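Local coordinates for Hit-like protein involved in cell-cycle regulation (Bartonella henselae, PDB 3LB5) that probably binds nucleotides as a histidine triad (HIT) protein and may take part in cell-cycle regulation, at residues B[43-57]-B[144-158]. Residues are numbered along the deposited sequence; the frame is centred on the assembly and turned at random.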
loop_
_atom_site.group_PDB
_atom_site.type_symbol
_atom_site.label_atom_id
_atom_site.label_comp_id
_atom_site.label_asym_id
_atom_site.label_seq_id
_atom_site.Cartn_x
_atom_site.Cartn_y
_atom_site.Cartn_z
ATOM N N VAL B 43 13.619 16.474 1.527
ATOM C CA VAL B 43 14.827 15.709 1.722
ATOM C C VAL B 43 14.596 14.461 0.894
ATOM O O VAL B 43 13.940 13.515 1.335
ATOM C CB VAL B 43 15.077 15.380 3.223
ATOM C CG1 VAL B 43 16.381 14.604 3.378
ATOM C CG2 VAL B 43 15.124 16.659 4.039
ATOM N N ARG B 44 15.098 14.497 -0.333
ATOM C CA ARG B 44 14.826 13.449 -1.299
ATOM C C ARG B 44 15.865 12.335 -1.172
ATOM O O ARG B 44 17.049 12.607 -1.014
ATOM C CB ARG B 44 14.863 14.032 -2.712
ATOM C CG ARG B 44 13.877 15.186 -2.917
ATOM C CD ARG B 44 13.767 15.615 -4.382
ATOM N NE ARG B 44 12.840 16.742 -4.476
ATOM C CZ ARG B 44 12.306 17.204 -5.600
ATOM N NH1 ARG B 44 12.600 16.656 -6.779
ATOM N NH2 ARG B 44 11.478 18.231 -5.545
ATOM N N VAL B 45 15.406 11.090 -1.235
ATOM C CA VAL B 45 16.301 9.941 -1.199
ATOM C C VAL B 45 16.472 9.293 -2.583
ATOM O O VAL B 45 17.488 8.670 -2.851
ATOM C CB VAL B 45 15.878 8.889 -0.133
ATOM C CG1 VAL B 45 15.917 9.499 1.267
ATOM C CG2 VAL B 45 14.495 8.325 -0.394
ATOM N N TYR B 46 15.488 9.453 -3.454
ATOM C CA TYR B 46 15.502 8.810 -4.767
ATOM C C TYR B 46 14.540 9.567 -5.674
ATOM O O TYR B 46 13.546 10.135 -5.212
ATOM C CB TYR B 46 15.107 7.311 -4.658
ATOM C CG TYR B 46 14.855 6.603 -5.988
ATOM C CD1 TYR B 46 15.913 6.166 -6.776
ATOM C CD2 TYR B 46 13.555 6.366 -6.443
ATOM C CE1 TYR B 46 15.695 5.525 -7.999
ATOM C CE2 TYR B 46 13.321 5.729 -7.677
ATOM C CZ TYR B 46 14.403 5.312 -8.445
ATOM O OH TYR B 46 14.203 4.674 -9.658
ATOM N N GLU B 47 14.858 9.568 -6.967
ATOM C CA GLU B 47 14.064 10.252 -7.964
ATOM C C GLU B 47 14.369 9.653 -9.347
ATOM O O GLU B 47 15.506 9.334 -9.644
ATOM C CB GLU B 47 14.418 11.746 -7.925
ATOM C CG GLU B 47 13.585 12.638 -8.820
ATOM C CD GLU B 47 13.889 14.125 -8.654
ATOM O OE1 GLU B 47 13.363 14.893 -9.479
ATOM O OE2 GLU B 47 14.618 14.526 -7.704
ATOM N N ASP B 48 13.334 9.455 -10.150
ATOM C CA ASP B 48 13.504 9.176 -11.568
ATOM C C ASP B 48 12.524 10.061 -12.347
ATOM O O ASP B 48 11.997 11.013 -11.789
ATOM C CB ASP B 48 13.371 7.672 -11.866
ATOM C CG ASP B 48 12.004 7.094 -11.517
ATOM O OD1 ASP B 48 10.974 7.822 -11.502
ATOM O OD2 ASP B 48 11.953 5.852 -11.293
ATOM N N ASP B 49 12.285 9.763 -13.627
ATOM C CA ASP B 49 11.389 10.601 -14.429
ATOM C C ASP B 49 9.949 10.654 -13.897
ATOM O O ASP B 49 9.204 11.617 -14.174
ATOM C CB ASP B 49 11.389 10.119 -15.875
ATOM C CG ASP B 49 12.570 10.675 -16.683
ATOM O OD1 ASP B 49 13.032 11.820 -16.413
ATOM O OD2 ASP B 49 13.014 9.970 -17.613
ATOM N N ASP B 50 9.577 9.648 -13.100
ATOM C CA ASP B 50 8.179 9.450 -12.742
ATOM C C ASP B 50 7.871 9.610 -11.251
ATOM O O ASP B 50 6.716 9.772 -10.881
ATOM C CB ASP B 50 7.712 8.080 -13.221
ATOM C CG ASP B 50 7.745 7.955 -14.739
ATOM O OD1 ASP B 50 7.285 8.874 -15.410
ATOM O OD2 ASP B 50 8.259 6.955 -15.273
ATOM N N VAL B 51 8.878 9.533 -10.393
ATOM C CA VAL B 51 8.573 9.543 -8.954
ATOM C C VAL B 51 9.606 10.271 -8.141
ATOM O O VAL B 51 10.748 10.448 -8.574
ATOM C CB VAL B 51 8.458 8.099 -8.349
ATOM C CG1 VAL B 51 7.578 7.184 -9.190
ATOM C CG2 VAL B 51 9.822 7.474 -8.166
ATOM N N ILE B 52 9.213 10.636 -6.928
ATOM C CA ILE B 52 10.117 11.195 -5.968
ATOM C C ILE B 52 9.882 10.460 -4.680
ATOM O O ILE B 52 8.742 10.245 -4.303
ATOM C CB ILE B 52 9.862 12.690 -5.716
ATOM C CG1 ILE B 52 9.907 13.496 -7.020
ATOM C CG2 ILE B 52 10.921 13.231 -4.766
ATOM C CD1 ILE B 52 9.373 14.925 -6.841
ATOM N N ALA B 53 10.973 10.068 -4.027
ATOM C CA ALA B 53 10.915 9.490 -2.689
ATOM C C ALA B 53 11.633 10.419 -1.750
ATOM O O ALA B 53 12.747 10.866 -2.040
ATOM C CB ALA B 53 11.545 8.073 -2.659
ATOM N N PHE B 54 11.013 10.698 -0.607
ATOM C CA PHE B 54 11.494 11.756 0.256
ATOM C C PHE B 54 11.072 11.467 1.702
ATOM O O PHE B 54 10.163 10.682 1.952
ATOM C CB PHE B 54 10.993 13.138 -0.231
ATOM C CG PHE B 54 9.483 13.276 -0.240
ATOM C CD1 PHE B 54 8.817 13.866 0.847
ATOM C CD2 PHE B 54 8.729 12.838 -1.335
ATOM C CE1 PHE B 54 7.407 14.013 0.853
ATOM C CE2 PHE B 54 7.308 12.974 -1.338
ATOM C CZ PHE B 54 6.650 13.567 -0.231
ATOM N N MET B 55 11.794 12.061 2.633
ATOM C CA MET B 55 11.575 11.812 4.045
ATOM C C MET B 55 10.277 12.447 4.519
ATOM O O MET B 55 9.991 13.613 4.204
ATOM C CB MET B 55 12.762 12.345 4.862
ATOM C CG MET B 55 14.140 11.802 4.422
ATOM S SD MET B 55 14.164 10.013 4.197
ATOM C CE MET B 55 13.893 9.519 5.911
ATOM N N ASP B 56 9.490 11.676 5.271
ATOM C CA ASP B 56 8.348 12.232 5.984
ATOM C C ASP B 56 8.872 13.120 7.121
ATOM O O ASP B 56 9.716 12.678 7.906
ATOM C CB ASP B 56 7.486 11.087 6.555
ATOM C CG ASP B 56 6.111 11.554 7.036
ATOM O OD1 ASP B 56 6.000 12.645 7.636
ATOM O OD2 ASP B 56 5.122 10.824 6.825
ATOM N N ILE B 57 8.389 14.364 7.214
ATOM C CA ILE B 57 8.854 15.301 8.253
ATOM C C ILE B 57 8.217 15.095 9.636
ATOM O O ILE B 57 8.663 15.690 10.620
ATOM C CB ILE B 57 8.742 16.808 7.838
ATOM C CG1 ILE B 57 7.278 17.253 7.694
ATOM C CG2 ILE B 57 9.608 17.094 6.572
ATOM C CD1 ILE B 57 7.117 18.739 7.432
ATOM N N ILE B 144 7.505 17.955 14.148
ATOM C CA ILE B 144 8.386 17.976 12.973
ATOM C C ILE B 144 9.787 17.510 13.388
ATOM O O ILE B 144 10.290 17.915 14.436
ATOM C CB ILE B 144 8.432 19.381 12.301
ATOM C CG1 ILE B 144 9.138 19.320 10.937
ATOM C CG2 ILE B 144 9.073 20.421 13.226
ATOM C CD1 ILE B 144 9.011 20.608 10.097
ATOM N N THR B 145 10.401 16.643 12.586
ATOM C CA THR B 145 11.798 16.263 12.811
ATOM C C THR B 145 12.714 17.300 12.143
ATOM O O THR B 145 12.512 17.608 10.971
ATOM C CB THR B 145 12.092 14.852 12.265
ATOM O OG1 THR B 145 11.316 13.896 12.985
ATOM C CG2 THR B 145 13.568 14.488 12.437
ATOM N N PRO B 146 13.718 17.833 12.882
ATOM C CA PRO B 146 14.607 18.842 12.281
ATOM C C PRO B 146 15.225 18.371 10.960
ATOM O O PRO B 146 15.565 17.195 10.815
ATOM C CB PRO B 146 15.679 19.044 13.344
ATOM C CG PRO B 146 14.976 18.748 14.643
ATOM C CD PRO B 146 13.982 17.654 14.323
ATOM N N THR B 147 15.338 19.287 10.001
ATOM C CA THR B 147 15.769 18.935 8.648
ATOM C C THR B 147 17.117 18.205 8.646
ATOM O O THR B 147 17.273 17.191 7.962
ATOM C CB THR B 147 15.758 20.171 7.722
ATOM O OG1 THR B 147 14.421 20.694 7.666
ATOM C CG2 THR B 147 16.194 19.796 6.305
ATOM N N GLU B 148 18.069 18.693 9.447
ATOM C CA GLU B 148 19.382 18.038 9.584
ATOM C C GLU B 148 19.299 16.542 9.956
ATOM O O GLU B 148 20.056 15.726 9.417
ATOM C CB GLU B 148 20.287 18.808 10.559
ATOM N N ILE B 149 18.377 16.183 10.856
ATOM C CA ILE B 149 18.170 14.772 11.223
ATOM C C ILE B 149 17.590 13.921 10.080
ATOM O O ILE B 149 18.017 12.784 9.873
ATOM C CB ILE B 149 17.326 14.608 12.515
ATOM C CG1 ILE B 149 18.065 15.217 13.721
ATOM C CG2 ILE B 149 17.004 13.116 12.776
ATOM C CD1 ILE B 149 17.309 15.098 15.057
ATOM N N LEU B 150 16.629 14.479 9.339
ATOM C CA LEU B 150 16.062 13.799 8.176
ATOM C C LEU B 150 17.135 13.474 7.153
ATOM O O LEU B 150 17.084 12.415 6.514
ATOM C CB LEU B 150 14.969 14.653 7.515
ATOM C CG LEU B 150 13.760 14.932 8.401
ATOM C CD1 LEU B 150 12.818 15.874 7.684
ATOM C CD2 LEU B 150 13.080 13.602 8.772
ATOM N N GLU B 151 18.088 14.398 6.994
ATOM C CA GLU B 151 19.230 14.243 6.076
ATOM C C GLU B 151 20.164 13.091 6.440
ATOM O O GLU B 151 20.571 12.317 5.571
ATOM C CB GLU B 151 20.049 15.542 5.993
ATOM C CG GLU B 151 19.447 16.616 5.109
ATOM C CD GLU B 151 19.494 16.282 3.610
ATOM O OE1 GLU B 151 20.147 15.294 3.195
ATOM O OE2 GLU B 151 18.854 17.018 2.836
ATOM N N GLU B 152 20.519 12.988 7.718
ATOM C CA GLU B 152 21.329 11.872 8.191
ATOM C C GLU B 152 20.618 10.540 7.903
ATOM O O GLU B 152 21.252 9.565 7.506
ATOM C CB GLU B 152 21.669 12.062 9.673
ATOM C CG GLU B 152 21.589 10.822 10.543
ATOM C CD GLU B 152 21.306 11.166 11.999
ATOM O OE1 GLU B 152 20.577 10.388 12.653
ATOM O OE2 GLU B 152 21.785 12.220 12.481
ATOM N N ASN B 153 19.298 10.525 8.063
ATOM C CA ASN B 153 18.499 9.340 7.749
ATOM C C ASN B 153 18.408 9.084 6.247
ATOM O O ASN B 153 18.471 7.925 5.800
ATOM C CB ASN B 153 17.116 9.424 8.411
ATOM C CG ASN B 153 17.190 9.299 9.926
ATOM O OD1 ASN B 153 18.166 8.792 10.455
ATOM N ND2 ASN B 153 16.157 9.743 10.621
ATOM N N ALA B 154 18.294 10.164 5.477
ATOM C CA ALA B 154 18.285 10.081 4.010
ATOM C C ALA B 154 19.568 9.461 3.451
ATOM O O ALA B 154 19.524 8.628 2.548
ATOM C CB ALA B 154 18.054 11.467 3.391
ATOM N N LYS B 155 20.708 9.877 3.999
ATOM C CA LYS B 155 22.019 9.393 3.546
ATOM C C LYS B 155 22.145 7.869 3.670
ATOM O O LYS B 155 22.611 7.210 2.742
ATOM C CB LYS B 155 23.151 10.126 4.290
ATOM N N LYS B 156 21.677 7.327 4.795
ATOM C CA LYS B 156 21.620 5.881 5.047
ATOM C C LYS B 156 20.792 5.142 4.000
ATOM O O LYS B 156 21.181 4.081 3.493
ATOM C CB LYS B 156 20.989 5.620 6.418
ATOM C CG LYS B 156 21.846 5.952 7.621
ATOM C CD LYS B 156 20.945 6.005 8.847
ATOM C CE LYS B 156 21.586 5.423 10.073
ATOM N NZ LYS B 156 20.546 5.133 11.123
ATOM N N ILE B 157 19.625 5.704 3.703
ATOM C CA ILE B 157 18.737 5.160 2.698
ATOM C C ILE B 157 19.403 5.256 1.313
ATOM O O ILE B 157 19.413 4.277 0.558
ATOM C CB ILE B 157 17.359 5.873 2.746
ATOM C CG1 ILE B 157 16.681 5.597 4.104
ATOM C CG2 ILE B 157 16.475 5.409 1.607
ATOM C CD1 ILE B 157 15.461 6.474 4.409
ATOM N N ARG B 158 19.999 6.409 1.016
ATOM C CA ARG B 158 20.677 6.628 -0.272
ATOM C C ARG B 158 21.823 5.634 -0.503
ATOM O O ARG B 158 22.044 5.190 -1.629
ATOM C CB ARG B 158 21.203 8.063 -0.397
ATOM C CG ARG B 158 20.157 9.116 -0.767
ATOM C CD ARG B 158 20.787 10.510 -0.949
ATOM N NE ARG B 158 19.848 11.589 -0.615
ATOM C CZ ARG B 158 20.029 12.484 0.361
ATOM N NH1 ARG B 158 19.108 13.416 0.594
ATOM N NH2 ARG B 158 21.134 12.461 1.100
#
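V43, V45 and M55 pack against L150, A154 and I157, joining the first beta hairpin of the HIT fold to the C-terminal helix. The N-to-C directions of strand 51-55 and helix 147-158 differ by 131°. V45 and Y46 both face A53, a classic beta bulge where the edge strand turns its corner.

A154 CB lies 3.6 Å from V43 CG1 and also touches V45 CG1 and M55 CG. M55 is bent at chi2 and chi3, which brings its CE to I157 CD1, tip to tip, at 3.7 Å. Near the start of the helix, L150 spreads its two methyls: CD1 meets I57 CG2 at 3.6 Å, and CD2 lies by D56 O and M55 CB. I57 and I144 touch through their CD1 atoms.

Two polar links bracket this packing. T145 N gives a nearly straight bond to I57 O (2.8 Å, 167°). I57 N also hydrogen-bonds to an unidentified ligand, probably from the crystallisation liquor. At the other end, the extended R158 side chain comes side-on. R158 NE (3.0 Å) and NH1 (2.7 Å) both donate to R44 O, which lies in the guanidinium plane. R158 NH1 also forms a salt bridge to E151 OE1, whose hydrogen bond is weak at 3.4 Å.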